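Local structure of protein disulfide-isomerase A4 (Rattus norvegicus, 3EC3) at residues G31-Q34 with G40-Q43; V137-V142 with T181-L186; R220-A225 with G229-V234. The protein catalyses the rearrangement of disulfide bonds in proteins of the endoplasmic reticulum, the chain described here being a noncatalytic fragment of two thioredoxin-like domains. The protein carries 1 engineered substitution. All blocks are in the same frame, centred on the assembly; numbering follows the deposited sequence.

Contact 1 of 3, residues G31-Q34 with G40-Q43; sequences GVFQ and GYLQ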
ATOM      1  N   GLY A  31     -17.024   0.001  -4.635  1.00 15.30           N
ATOM      2  CA  GLY A  31     -18.313   0.547  -4.155  1.00 16.05           C
ATOM      3  C   GLY A  31     -19.390  -0.527  -4.247  1.00 16.75           C
ATOM      4  O   GLY A  31     -19.623  -1.088  -5.335  1.00 17.79           O
ATOM      5  N   VAL A  32     -20.093  -0.796  -3.146  1.00 15.04           N
ATOM      6  CA  VAL A  32     -21.130  -1.849  -3.172  1.00 13.70           C
ATOM      7  C   VAL A  32     -22.468  -1.181  -2.898  1.00 14.09           C
ATOM      8  O   VAL A  32     -22.721  -0.755  -1.767  1.00 14.38           O
ATOM      9  CB  VAL A  32     -20.871  -2.913  -2.075  1.00 14.31           C
ATOM     10  CG1 VAL A  32     -21.961  -4.040  -2.089  1.00 14.36           C
ATOM     11  CG2 VAL A  32     -19.423  -3.536  -2.207  1.00 13.63           C
ATOM     12  N   PHE A  33     -23.326  -1.141  -3.900  1.00 14.25           N
ATOM     13  CA  PHE A  33     -24.542  -0.313  -3.887  1.00 14.48           C
ATOM     14  C   PHE A  33     -25.746  -1.065  -4.370  1.00 14.76           C
ATOM     15  O   PHE A  33     -25.617  -2.155  -4.899  1.00 16.74           O
ATOM     16  CB  PHE A  33     -24.278   0.997  -4.649  1.00 15.25           C
ATOM     17  CG  PHE A  33     -23.240   1.849  -3.950  1.00 14.26           C
ATOM     18  CD1 PHE A  33     -21.938   1.936  -4.465  1.00 16.91           C
ATOM     19  CD2 PHE A  33     -23.550   2.469  -2.715  1.00 16.71           C
ATOM     20  CE1 PHE A  33     -20.955   2.686  -3.797  1.00 17.06           C
ATOM     21  CE2 PHE A  33     -22.576   3.204  -2.027  1.00 18.09           C
ATOM     22  CZ  PHE A  33     -21.265   3.308  -2.572  1.00 15.72           C
ATOM     23  N   GLN A  34     -26.923  -0.488  -4.192  1.00 15.76           N
ATOM     24  CA  GLN A  34     -28.159  -1.192  -4.558  1.00 17.21           C
ATOM     25  C   GLN A  34     -28.443  -1.136  -6.057  1.00 17.39           C
ATOM     26  O   GLN A  34     -29.048  -2.034  -6.624  1.00 16.34           O
ATOM     27  CB  GLN A  34     -29.314  -0.643  -3.739  1.00 18.42           C
ATOM     28  CG  GLN A  34     -29.016  -0.720  -2.203  1.00 21.55           C
ATOM     29  CD  GLN A  34     -30.197  -0.369  -1.383  1.00 28.03           C
ATOM     30  OE1 GLN A  34     -30.095   0.428  -0.432  1.00 31.59           O
ATOM     31  NE2 GLN A  34     -31.362  -0.910  -1.761  1.00 26.96           N
ATOM     32  N   GLY A  40     -25.951   6.829  -2.781  1.00 19.53           N
ATOM     33  CA  GLY A  40     -24.600   6.556  -2.269  1.00 19.84           C
ATOM     34  C   GLY A  40     -23.656   6.251  -3.428  1.00 19.86           C
ATOM     35  O   GLY A  40     -22.492   6.703  -3.471  1.00 20.14           O
ATOM     36  N   TYR A  41     -24.140   5.480  -4.385  1.00 19.06           N
ATOM     37  CA  TYR A  41     -23.336   5.214  -5.581  1.00 18.99           C
ATOM     38  C   TYR A  41     -22.943   6.516  -6.299  1.00 19.12           C
ATOM     39  O   TYR A  41     -21.842   6.650  -6.829  1.00 16.90           O
ATOM     40  CB  TYR A  41     -24.124   4.290  -6.513  1.00 18.32           C
ATOM     41  CG  TYR A  41     -23.516   4.139  -7.900  1.00 21.85           C
ATOM     42  CD1 TYR A  41     -24.195   4.593  -9.029  1.00 21.03           C
ATOM     43  CD2 TYR A  41     -22.250   3.528  -8.075  1.00 20.99           C
ATOM     44  CE1 TYR A  41     -23.658   4.453 -10.300  1.00 22.43           C
ATOM     45  CE2 TYR A  41     -21.686   3.430  -9.336  1.00 20.55           C
ATOM     46  CZ  TYR A  41     -22.408   3.841 -10.441  1.00 20.97           C
ATOM     47  OH  TYR A  41     -21.860   3.731 -11.711  1.00 23.40           O
ATOM     48  N   LEU A  42     -23.859   7.482  -6.342  1.00 17.77           N
ATOM     49  CA  LEU A  42     -23.591   8.712  -7.076  1.00 18.22           C
ATOM     50  C   LEU A  42     -22.518   9.522  -6.363  1.00 17.69           C
ATOM     51  O   LEU A  42     -21.659  10.123  -7.010  1.00 17.79           O
ATOM     52  CB  LEU A  42     -24.897   9.539  -7.244  1.00 18.93           C
ATOM     53  CG  LEU A  42     -25.955   8.850  -8.127  1.00 18.78           C
ATOM     54  CD1 LEU A  42     -27.123   9.780  -8.221  1.00 23.02           C
ATOM     55  CD2 LEU A  42     -25.460   8.589  -9.553  1.00 22.77           C
ATOM     56  N   GLN A  43     -22.552   9.506  -5.034  1.00 17.67           N
ATOM     57  CA  GLN A  43     -21.535  10.151  -4.228  1.00 18.33           C
ATOM     58  C   GLN A  43     -20.151   9.469  -4.437  1.00 18.66           C
ATOM     59  O   GLN A  43     -19.083  10.120  -4.524  1.00 19.75           O
ATOM     60  CB  GLN A  43     -21.930  10.078  -2.753  1.00 19.05           C
ATOM     61  CG  GLN A  43     -23.018  11.054  -2.335  1.00 19.99           C
ATOM     62  CD  GLN A  43     -22.695  12.508  -2.699  1.00 22.67           C
ATOM     63  OE1 GLN A  43     -23.138  13.021  -3.727  1.00 27.57           O
ATOM     64  NE2 GLN A  43     -21.945  13.166  -1.857  1.00 21.58           N
TER
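Phe33, just past the end of strand 28-32, lays its ring against the backbone of Gly40 and Tyr41 at the start of helix 39-51. The two elements open a beta-alpha-beta unit of the thioredoxin-like fold, completed by strand 57-60. The loop between them lies where catalytic thioredoxin domains carry their cysteine pair; it contains no cysteine, consistent with the noncatalytic character of this fragment.

The main contact is ring face against peptide. Tyr41 N stands 3.5 Å above the plane of the Phe33 ring, toward its rim, and Gly40 C lies over the same face, 3.5 Å from Phe33 CE2. With CG of Phe33 anti to its own carbonyl carbon (chi1 -65°), the ring leaves the strand end in the direction of the helix. The fit is close at Gly40: a CB there would come only 3.1 Å from Phe33 CE2. With Phe33 replaced by an alanine, a gap would probably open between strand end and helix, and the Gly40-Tyr41 peptide would lose the ring lying against it.

Apolar contact comes next, Phe33 CG meeting Tyr41 CB at 3.6 Å, with the two side chains crossing at about a right angle. No hydrogen bond joins the segments. Polar ties run elsewhere: Asp38 bonds Gln34 N through OD2 and Gly40 N through OD1, bridging the loop, while Tyr41 OH pairs with Gln45 NE2. The Tyr41 ring, which also meets His59 and Phe61, offers Phe33 its edge: Tyr41 CD2 lies 4.0 Å from Phe33 CD1.

Contact 2 of 3, residues V137-V142 with T181-L186; sequences VVYYSV and TEVKDL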
ATOM      1  N   VAL A 137      12.368   2.611   3.643  1.00 17.84           N
ATOM      2  CA  VAL A 137      12.475   1.707   2.491  1.00 18.61           C
ATOM      3  C   VAL A 137      13.423   0.547   2.745  1.00 18.32           C
ATOM      4  O   VAL A 137      14.546   0.766   3.184  1.00 18.64           O
ATOM      5  CB  VAL A 137      12.969   2.442   1.228  1.00 18.08           C
ATOM      6  CG1 VAL A 137      12.909   1.447  -0.008  1.00 19.70           C
ATOM      7  CG2 VAL A 137      12.101   3.702   0.960  1.00 17.37           C
ATOM      8  N   VAL A 138      12.974  -0.682   2.464  1.00 19.16           N
ATOM      9  CA  VAL A 138      13.813  -1.872   2.586  1.00 18.73           C
ATOM     10  C   VAL A 138      14.084  -2.444   1.181  1.00 19.59           C
ATOM     11  O   VAL A 138      13.159  -2.836   0.450  1.00 18.67           O
ATOM     12  CB  VAL A 138      13.215  -2.923   3.569  1.00 18.05           C
ATOM     13  CG1 VAL A 138      14.040  -4.218   3.593  1.00 18.97           C
ATOM     14  CG2 VAL A 138      13.100  -2.326   5.000  1.00 20.03           C
ATOM     15  N   TYR A 139      15.369  -2.479   0.815  1.00 19.87           N
ATOM     16  CA  TYR A 139      15.785  -2.857  -0.530  1.00 20.06           C
ATOM     17  C   TYR A 139      16.302  -4.299  -0.610  1.00 20.06           C
ATOM     18  O   TYR A 139      17.169  -4.711   0.172  1.00 20.14           O
ATOM     19  CB  TYR A 139      16.927  -1.949  -1.005  1.00 20.64           C
ATOM     20  CG  TYR A 139      16.631  -0.464  -1.013  1.00 20.33           C
ATOM     21  CD1 TYR A 139      16.941   0.325   0.084  1.00 20.80           C
ATOM     22  CD2 TYR A 139      16.085   0.156  -2.133  1.00 21.84           C
ATOM     23  CE1 TYR A 139      16.699   1.705   0.083  1.00 21.58           C
ATOM     24  CE2 TYR A 139      15.827   1.549  -2.138  1.00 21.12           C
ATOM     25  CZ  TYR A 139      16.138   2.300  -1.019  1.00 22.60           C
ATOM     26  OH  TYR A 139      15.905   3.662  -0.985  1.00 23.87           O
ATOM     27  N   TYR A 140      15.807  -5.032  -1.588  1.00 19.69           N
ATOM     28  CA  TYR A 140      16.279  -6.381  -1.867  1.00 20.73           C
ATOM     29  C   TYR A 140      15.764  -6.864  -3.213  1.00 20.14           C
ATOM     30  O   TYR A 140      15.238  -6.089  -3.984  1.00 20.26           O
ATOM     31  CB  TYR A 140      15.949  -7.385  -0.735  1.00 19.48           C
ATOM     32  CG  TYR A 140      14.474  -7.620  -0.422  1.00 20.84           C
ATOM     33  CD1 TYR A 140      13.774  -6.750   0.425  1.00 18.97           C
ATOM     34  CD2 TYR A 140      13.808  -8.749  -0.915  1.00 19.75           C
ATOM     35  CE1 TYR A 140      12.445  -6.987   0.761  1.00 18.80           C
ATOM     36  CE2 TYR A 140      12.459  -8.998  -0.599  1.00 20.53           C
ATOM     37  CZ  TYR A 140      11.796  -8.099   0.247  1.00 19.42           C
ATOM     38  OH  TYR A 140      10.502  -8.331   0.586  1.00 18.76           O
ATOM     39  N   SER A 141      15.923  -8.151  -3.500  1.00 20.86           N
ATOM     40  CA  SER A 141      15.396  -8.696  -4.750  1.00 20.83           C
ATOM     41  C   SER A 141      13.919  -9.017  -4.589  1.00 20.92           C
ATOM     42  O   SER A 141      13.562 -10.016  -3.952  1.00 22.98           O
ATOM     43  CB  SER A 141      16.211  -9.938  -5.183  1.00 21.54           C
ATOM     44  OG  SER A 141      15.637 -10.541  -6.323  1.00 23.35           O
ATOM     45  N   VAL A 142      13.047  -8.171  -5.143  1.00 20.02           N
ATOM     46  CA  VAL A 142      11.589  -8.294  -4.888  1.00 19.35           C
ATOM     47  C   VAL A 142      10.951  -9.013  -6.062  1.00 19.13           C
ATOM     48  O   VAL A 142      11.046  -8.541  -7.183  1.00 19.35           O
ATOM     49  CB  VAL A 142      10.928  -6.882  -4.668  1.00 20.52           C
ATOM     50  CG1 VAL A 142       9.385  -7.004  -4.589  1.00 17.85           C
ATOM     51  CG2 VAL A 142      11.478  -6.258  -3.375  1.00 19.84           C
ATOM     52  N   THR A 181      20.339   3.232  -8.676  1.00 36.53           N
ATOM     53  CA  THR A 181      21.022   4.506  -8.527  1.00 37.66           C
ATOM     54  C   THR A 181      20.657   5.225  -7.231  1.00 37.47           C
ATOM     55  O   THR A 181      21.503   5.893  -6.655  1.00 38.13           O
ATOM     56  CB  THR A 181      21.002   5.408  -9.816  1.00 37.57           C
ATOM     57  OG1 THR A 181      21.127   6.783  -9.440  1.00 38.23           O
ATOM     58  CG2 THR A 181      19.729   5.220 -10.638  1.00 39.09           C
ATOM     59  N   GLU A 182      19.425   5.048  -6.746  1.00 37.83           N
ATOM     60  CA  GLU A 182      19.075   5.489  -5.400  1.00 37.48           C
ATOM     61  C   GLU A 182      19.970   4.805  -4.353  1.00 37.38           C
ATOM     62  O   GLU A 182      20.436   5.474  -3.417  1.00 37.47           O
ATOM     63  CB  GLU A 182      17.592   5.203  -5.098  1.00 37.12           C
ATOM     64  CG  GLU A 182      17.145   5.712  -3.755  1.00 38.67           C
ATOM     65  CD  GLU A 182      15.663   5.619  -3.602  1.00 39.21           C
ATOM     66  OE1 GLU A 182      14.987   6.628  -3.864  1.00 40.39           O
ATOM     67  OE2 GLU A 182      15.166   4.526  -3.269  1.00 40.57           O
ATOM     68  N   VAL A 183      20.196   3.465  -4.525  1.00 37.66           N
ATOM     69  CA  VAL A 183      21.029   2.664  -3.608  1.00 38.21           C
ATOM     70  C   VAL A 183      22.517   3.053  -3.625  1.00 39.55           C
ATOM     71  O   VAL A 183      23.170   3.092  -2.569  1.00 39.66           O
ATOM     72  CB  VAL A 183      20.878   1.154  -3.934  1.00 38.68           C
ATOM     73  CG1 VAL A 183      21.911   0.296  -3.180  1.00 37.68           C
ATOM     74  CG2 VAL A 183      19.437   0.690  -3.619  1.00 37.66           C
ATOM     75  N   LYS A 184      23.046   3.325  -4.823  1.00 39.38           N
ATOM     76  CA  LYS A 184      24.413   3.794  -4.984  1.00 40.79           C
ATOM     77  C   LYS A 184      24.555   5.107  -4.228  1.00 41.14           C
ATOM     78  O   LYS A 184      25.453   5.262  -3.383  1.00 41.50           O
ATOM     79  CB  LYS A 184      24.730   3.998  -6.468  1.00 40.48           C
ATOM     80  CG  LYS A 184      26.154   4.420  -6.757  1.00 41.63           C
ATOM     81  CD  LYS A 184      26.355   4.623  -8.262  1.00 43.92           C
ATOM     82  CE  LYS A 184      26.290   3.264  -9.047  1.00 45.26           C
ATOM     83  NZ  LYS A 184      24.866   2.785  -9.329  1.00 46.56           N
ATOM     84  N   ASP A 185      23.629   6.025  -4.505  1.00 41.95           N
ATOM     85  CA  ASP A 185      23.610   7.364  -3.909  1.00 42.67           C
ATOM     86  C   ASP A 185      23.446   7.387  -2.380  1.00 42.74           C
ATOM     87  O   ASP A 185      23.878   8.341  -1.714  1.00 42.59           O
ATOM     88  CB  ASP A 185      22.534   8.223  -4.587  1.00 43.11           C
ATOM     89  CG  ASP A 185      22.835   8.478  -6.065  1.00 44.58           C
ATOM     90  OD1 ASP A 185      23.952   8.149  -6.532  1.00 46.03           O
ATOM     91  OD2 ASP A 185      21.954   9.015  -6.765  1.00 47.38           O
ATOM     92  N   LEU A 186      22.841   6.332  -1.840  1.00 42.30           N
ATOM     93  CA  LEU A 186      22.748   6.119  -0.395  1.00 42.33           C
ATOM     94  C   LEU A 186      24.040   5.557   0.216  1.00 43.11           C
ATOM     95  O   LEU A 186      24.138   5.420   1.438  1.00 43.41           O
ATOM     96  CB  LEU A 186      21.564   5.186  -0.073  1.00 41.78           C
ATOM     97  CG  LEU A 186      20.196   5.793  -0.385  1.00 40.28           C
ATOM     98  CD1 LEU A 186      19.116   4.717  -0.394  1.00 37.88           C
ATOM     99  CD2 LEU A 186      19.854   6.902   0.615  1.00 40.51           C
TER
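Tyr139 reaches from its strand to helix 180-185 and meets Glu182 at its hydroxyl, Val183 over one ring face and Leu186 obliquely near the tip. Its OH donates a hydrogen bond of 2.6 Å to Glu182 OE2. That oxygen lies at the ring edge, in the ring plane, yet the carboxylate is turned 76° against the ring, and the hydroxyl approaches OE2 from 51° out of the carboxylate plane. Glu182 gets there by an extended chain, CG anti to the backbone N (chi1 -176°). Since OE2 also forms a salt bridge with Arg121 NH2, the hydroxyl and the guanidinium share one acceptor, which probably stabilises the negative charge.

Val183 CG2 makes a CH-pi contact, 4.0 Å from the ring centroid. Val137 CG1 lies 3.5 Å above the opposite face, toward the rim, so the ring has a valine methyl on each side. Leu186 CD1 sits 3.4 Å from Tyr139 OH, its side chain crossing the tyrosine at about a right angle.

Strand 135-140 runs in mid-sheet between strands 170-175 and 196-200. Tyr139 also touches Ala174 and Arg121 of strands 170-175 and 118-121, whereas the alternate residues Val138 and Tyr140 pack on helix 149-163.

Contact 3 of 3, residues R220-A225 with G229-V234; sequences REFVMA and GKLKPV. Unlike the reference sequence in segment 220-225: Arg220 (reference Gln).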
ATOM      1  N   ARG A 220      14.456  -2.261  13.519  1.00 34.60           N
ATOM      2  CA  ARG A 220      13.814  -1.474  14.590  1.00 36.05           C
ATOM      3  C   ARG A 220      14.760  -0.432  15.243  1.00 35.63           C
ATOM      4  O   ARG A 220      14.329   0.671  15.599  1.00 34.46           O
ATOM      5  CB  ARG A 220      13.191  -2.357  15.691  1.00 36.75           C
ATOM      6  CG  ARG A 220      11.996  -1.646  16.352  1.00 41.08           C
ATOM      7  CD  ARG A 220      11.847  -1.843  17.851  1.00 47.71           C
ATOM      8  NE  ARG A 220      11.038  -0.750  18.421  1.00 52.72           N
ATOM      9  CZ  ARG A 220       9.722  -0.801  18.668  1.00 53.49           C
ATOM     10  NH1 ARG A 220       9.038  -1.913  18.430  1.00 53.58           N
ATOM     11  NH2 ARG A 220       9.089   0.257  19.187  1.00 54.07           N
ATOM     12  N   GLU A 221      16.032  -0.804  15.370  1.00 35.73           N
ATOM     13  CA  GLU A 221      17.072   0.063  15.943  1.00 36.52           C
ATOM     14  C   GLU A 221      17.361   1.293  15.081  1.00 35.81           C
ATOM     15  O   GLU A 221      17.518   2.399  15.596  1.00 36.03           O
ATOM     16  CB  GLU A 221      18.343  -0.751  16.173  1.00 35.99           C
ATOM     17  CG  GLU A 221      18.125  -1.898  17.151  1.00 37.90           C
ATOM     18  CD  GLU A 221      19.391  -2.723  17.466  1.00 39.50           C
ATOM     19  OE1 GLU A 221      20.303  -2.856  16.608  1.00 45.04           O
ATOM     20  OE2 GLU A 221      19.451  -3.271  18.582  1.00 41.03           O
ATOM     21  N   PHE A 222      17.424   1.079  13.772  1.00 35.04           N
ATOM     22  CA  PHE A 222      17.633   2.107  12.753  1.00 35.34           C
ATOM     23  C   PHE A 222      16.504   3.149  12.744  1.00 35.11           C
ATOM     24  O   PHE A 222      16.767   4.360  12.772  1.00 33.52           O
ATOM     25  CB  PHE A 222      17.781   1.401  11.390  1.00 36.34           C
ATOM     26  CG  PHE A 222      17.884   2.316  10.192  1.00 37.39           C
ATOM     27  CD1 PHE A 222      16.992   2.156   9.117  1.00 38.25           C
ATOM     28  CD2 PHE A 222      18.894   3.273  10.090  1.00 38.38           C
ATOM     29  CE1 PHE A 222      17.078   2.958   7.977  1.00 38.51           C
ATOM     30  CE2 PHE A 222      18.994   4.089   8.960  1.00 38.78           C
ATOM     31  CZ  PHE A 222      18.085   3.935   7.899  1.00 38.96           C
ATOM     32  N   VAL A 223      15.254   2.672  12.715  1.00 34.92           N
ATOM     33  CA  VAL A 223      14.066   3.540  12.824  1.00 35.21           C
ATOM     34  C   VAL A 223      14.009   4.295  14.180  1.00 35.82           C
ATOM     35  O   VAL A 223      13.679   5.493  14.220  1.00 35.82           O
ATOM     36  CB  VAL A 223      12.757   2.731  12.565  1.00 35.30           C
ATOM     37  CG1 VAL A 223      11.509   3.560  12.851  1.00 36.57           C
ATOM     38  CG2 VAL A 223      12.751   2.168  11.100  1.00 33.62           C
HETATM   39  N   MSE A 224      14.306   3.600  15.272  1.00 35.87           N
HETATM   40  CA  MSE A 224      14.343   4.228  16.594  1.00 37.14           C
HETATM   41  C   MSE A 224      15.414   5.327  16.630  1.00 36.57           C
HETATM   42  O   MSE A 224      15.168   6.439  17.141  1.00 36.98           O
HETATM   43  CB  MSE A 224      14.597   3.199  17.705  1.00 38.53           C
HETATM   44  CG  MSE A 224      13.333   2.599  18.317  1.00 41.93           C
HETATM   45 SE   MSE A 224      12.218   4.000  19.164  0.70 52.09          SE
HETATM   46  CE  MSE A 224      10.671   2.942  19.817  1.00 45.51           C
ATOM     47  N   ALA A 225      16.584   5.031  16.069  1.00 35.02           N
ATOM     48  CA  ALA A 225      17.691   6.004  16.082  1.00 35.02           C
ATOM     49  C   ALA A 225      17.301   7.228  15.246  1.00 34.73           C
ATOM     50  O   ALA A 225      17.590   8.385  15.634  1.00 35.64           O
ATOM     51  CB  ALA A 225      18.977   5.377  15.592  1.00 34.09           C
ATOM     52  N   GLY A 229      16.556  11.208  16.535  1.00 34.42           N
ATOM     53  CA  GLY A 229      17.467  12.173  15.925  1.00 35.55           C
ATOM     54  C   GLY A 229      18.934  11.810  16.065  1.00 36.25           C
ATOM     55  O   GLY A 229      19.772  12.697  16.167  1.00 36.36           O
ATOM     56  N   LYS A 230      19.250  10.514  16.067  1.00 37.07           N
ATOM     57  CA  LYS A 230      20.619  10.045  16.334  1.00 38.15           C
ATOM     58  C   LYS A 230      21.404   9.683  15.070  1.00 38.67           C
ATOM     59  O   LYS A 230      22.562   9.252  15.158  1.00 38.84           O
ATOM     60  CB  LYS A 230      20.599   8.868  17.309  1.00 37.90           C
ATOM     61  CG  LYS A 230      20.369   9.273  18.746  1.00 41.26           C
ATOM     62  CD  LYS A 230      19.758   8.148  19.575  1.00 44.81           C
ATOM     63  CE  LYS A 230      20.684   6.939  19.720  1.00 45.99           C
ATOM     64  NZ  LYS A 230      20.377   6.187  20.977  1.00 46.35           N
ATOM     65  N   LEU A 231      20.775   9.874  13.905  1.00 38.91           N
ATOM     66  CA  LEU A 231      21.379   9.566  12.598  1.00 39.06           C
ATOM     67  C   LEU A 231      21.825  10.822  11.843  1.00 39.43           C
ATOM     68  O   LEU A 231      21.285  11.908  12.061  1.00 39.32           O
ATOM     69  CB  LEU A 231      20.389   8.799  11.716  1.00 38.94           C
ATOM     70  CG  LEU A 231      19.813   7.472  12.215  1.00 38.52           C
ATOM     71  CD1 LEU A 231      18.886   6.892  11.126  1.00 37.34           C
ATOM     72  CD2 LEU A 231      20.923   6.474  12.606  1.00 39.47           C
ATOM     73  N   LYS A 232      22.794  10.653  10.942  1.00 39.43           N
ATOM     74  CA  LYS A 232      23.292  11.743  10.098  1.00 39.59           C
ATOM     75  C   LYS A 232      22.984  11.405   8.640  1.00 39.45           C
ATOM     76  O   LYS A 232      23.130  10.235   8.231  1.00 39.21           O
ATOM     77  CB  LYS A 232      24.805  11.936  10.286  1.00 39.69           C
ATOM     78  CG  LYS A 232      25.197  12.669  11.568  1.00 41.50           C
ATOM     79  CD  LYS A 232      24.215  13.816  11.871  1.00 43.69           C
ATOM     80  CE  LYS A 232      24.510  14.480  13.200  1.00 43.66           C
ATOM     81  NZ  LYS A 232      25.848  15.109  13.144  1.00 45.25           N
ATOM     82  N   PRO A 233      22.587  12.427   7.842  1.00 39.57           N
ATOM     83  CA  PRO A 233      22.146  12.158   6.467  1.00 39.30           C
ATOM     84  C   PRO A 233      23.254  11.941   5.452  1.00 39.91           C
ATOM     85  O   PRO A 233      24.404  12.426   5.625  1.00 38.65           O
ATOM     86  CB  PRO A 233      21.351  13.417   6.098  1.00 39.45           C
ATOM     87  CG  PRO A 233      21.925  14.506   6.946  1.00 39.38           C
ATOM     88  CD  PRO A 233      22.536  13.875   8.180  1.00 39.45           C
ATOM     89  N   VAL A 234      22.894  11.247   4.376  1.00 40.14           N
ATOM     90  CA  VAL A 234      23.806  11.050   3.239  1.00 41.50           C
ATOM     91  C   VAL A 234      23.934  12.372   2.435  1.00 42.31           C
ATOM     92  O   VAL A 234      23.050  13.227   2.491  1.00 42.93           O
ATOM     93  CB  VAL A 234      23.350   9.870   2.338  1.00 40.86           C
ATOM     94  CG1 VAL A 234      24.459   9.443   1.399  1.00 41.49           C
ATOM     95  CG2 VAL A 234      22.915   8.672   3.193  1.00 40.40           C
TER
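Leu231 folds back from the chain beyond helix 216-227 to touch Ala225 and Phe222 in that helix's last turns. Its CB heads toward the helix, and CG, anti to the carbonyl carbon (chi1 -58°), arrives 3.9 Å from Ala225 C. There the side chain forks. CD2 settles 3.7 Å from Ala225 CB, while CD1 points back by about one helical turn, to Phe222: CD1 lies 3.5 Å from Phe222 CE2 and 3.7 Å from Phe222 O.

The turn that brings Leu231 here is a Schellman motif. Gly229 is the first residue to leave the helix, with a positive phi of 70° that takes the chain out of the helical path. Lys230 N then bonds back to Ala225 O at 2.7 Å with a nearly straight N-H (166°), so this carbonyl of the last turn is satisfied from beyond the helix. Lys230 CB stands 4.2 Å from Ala225 CB, but the rest of the lysine leads away.

Phe222, crossing Leu231 at about a right angle, continues to Ala197 and Ile199 of strand 196-200. Leu231 itself also rests on Phe207 of the edge strand 206-208, and three residues further on Val234 forms a backbone hydrogen bond with Lys206.

How the contacts relate
The three contacts follow one another along the chain without overlap and fall in two thioredoxin-like domains whose five-stranded mixed sheets have the same strand order. Contact 1 belongs to the first; its centre is about 41 Å from that of contact 2 and about 45 Å from that of contact 3, across the centre of the chain. Contacts 2 and 3 share the second domain, with centres about 17 Å apart, and touch where Val234 CG1 packs 3.4 Å from Asp185 O. Contacts 1 and 2 start from equivalent central strands, contact 3 from the C-terminal helix. Each noncatalytic domain thus builds its own core on the same thioredoxin-like plan.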